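Local coordinates for SusD-like carbohydrate binding protein BF1063 (PDB 3I4G) that probably binds carbohydrate at the cell surface, as a SusD-family protein of the Bacteroides fragilis outer membrane, at residues A[515-518]-A[519-523]. Numbering follows the deposited sequence.
Sequences IPQS and EQNIN
The short helix 517-522 near the C-terminus opens on a proline N-cap and illustrates how backbone and side-chain bonds together hold a helix start. Pro516 O accepts from both Glu519 N (3.0 Å) and Gln520 N (3.1 Å), the second bond lying in the carbonyl plane and the first rising well above it. The side chain of Gln520 reaches back past the cap to the residue before it, Ile515: extended beyond CG (chi2 -163°), it brings NE2 to 2.9 Å from Ile515 O in a nearly straight bond within its own amide plane, while its CG packs on Ile515 CG2 at 3.9 Å. Gln517 bends at chi2 (64°), and its NE2 gives one hydrogen to Asn521 OD1 (2.9 Å), meeting that oxygen from above its carbonyl plane. A water accepts from the same NE2 and donates to Gln520 OE1, linking the two glutamines. Ser518 OG donates to the anti lone pair of Glu519 OE2 (2.7 Å), and Lys89 also bonds this hydroxyl. Arg527 takes up the carbonyls of Gln520 and Asn521. Ile515, Pro516 and Glu519 rest on Trp92 of helix 86-109, and Gln517 bonds through its backbone to Ala83 in the loop leading into that helix.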
# COMPACT_ATOMS: atom_id res chain seq x y z
N ILE A 515 8.89 4.10 19.75
CA ILE A 515 8.06 3.18 20.45
C ILE A 515 6.91 3.99 21.08
O ILE A 515 7.14 5.05 21.64
CB ILE A 515 8.87 2.51 21.59
CG1 ILE A 515 10.06 1.69 21.09
CG2 ILE A 515 7.94 1.58 22.41
CD1 ILE A 515 9.72 0.56 20.17
N PRO A 516 5.67 3.49 20.98
CA PRO A 516 4.58 4.27 21.56
C PRO A 516 4.81 4.60 23.04
O PRO A 516 5.30 3.76 23.79
CB PRO A 516 3.36 3.36 21.36
CG PRO A 516 3.72 2.53 20.16
CD PRO A 516 5.17 2.29 20.29
N GLN A 517 4.42 5.81 23.42
CA GLN A 517 4.70 6.33 24.75
C GLN A 517 4.15 5.42 25.84
O GLN A 517 4.82 5.23 26.88
CB GLN A 517 4.12 7.73 24.92
CG GLN A 517 4.54 8.44 26.18
CD GLN A 517 6.02 8.70 26.20
OE1 GLN A 517 6.55 9.34 25.27
NE2 GLN A 517 6.71 8.24 27.25
N SER A 518 2.97 4.87 25.64
CA SER A 518 2.39 4.04 26.71
C SER A 518 3.27 2.83 27.01
O SER A 518 3.32 2.35 28.17
CB SER A 518 0.99 3.58 26.33
OG SER A 518 1.00 2.78 25.17
N GLU A 519 3.93 2.31 25.98
CA GLU A 519 4.75 1.11 26.12
C GLU A 519 6.09 1.46 26.74
O GLU A 519 6.61 0.69 27.55
CB GLU A 519 4.84 0.40 24.76
CG GLU A 519 3.45 0.10 24.17
CD GLU A 519 2.47 -0.51 25.17
OE1 GLU A 519 2.72 -1.64 25.64
OE2 GLU A 519 1.45 0.14 25.53
N GLN A 520 6.64 2.62 26.38
CA GLN A 520 7.83 3.11 27.04
C GLN A 520 7.56 3.30 28.53
O GLN A 520 8.42 3.01 29.38
CB GLN A 520 8.27 4.45 26.46
CG GLN A 520 8.65 4.42 24.98
CD GLN A 520 9.45 5.63 24.55
OE1 GLN A 520 10.29 6.14 25.31
NE2 GLN A 520 9.20 6.11 23.33
N ASN A 521 6.36 3.78 28.88
CA ASN A 521 6.05 4.07 30.27
C ASN A 521 5.95 2.81 31.10
O ASN A 521 6.40 2.78 32.25
CB ASN A 521 4.75 4.88 30.39
CG ASN A 521 4.89 6.32 29.89
OD1 ASN A 521 5.98 6.79 29.63
ND2 ASN A 521 3.77 7.01 29.74
N ILE A 522 5.38 1.76 30.53
CA ILE A 522 5.23 0.50 31.23
C ILE A 522 6.53 -0.26 31.40
O ILE A 522 6.90 -0.73 32.49
CB ILE A 522 4.31 -0.44 30.44
CG1 ILE A 522 2.86 0.04 30.50
CG2 ILE A 522 4.40 -1.86 30.98
CD1 ILE A 522 1.95 -0.67 29.54
N ASN A 523 7.22 -0.38 30.28
CA ASN A 523 8.38 -1.24 30.14
C ASN A 523 9.66 -0.44 30.01
O ASN A 523 9.93 0.12 28.96
CB ASN A 523 8.16 -2.09 28.91
CG ASN A 523 9.24 -3.14 28.71
OD1 ASN A 523 10.29 -3.15 29.36
ND2 ASN A 523 8.96 -4.06 27.82
O HOH W 1 9.70 7.76 27.64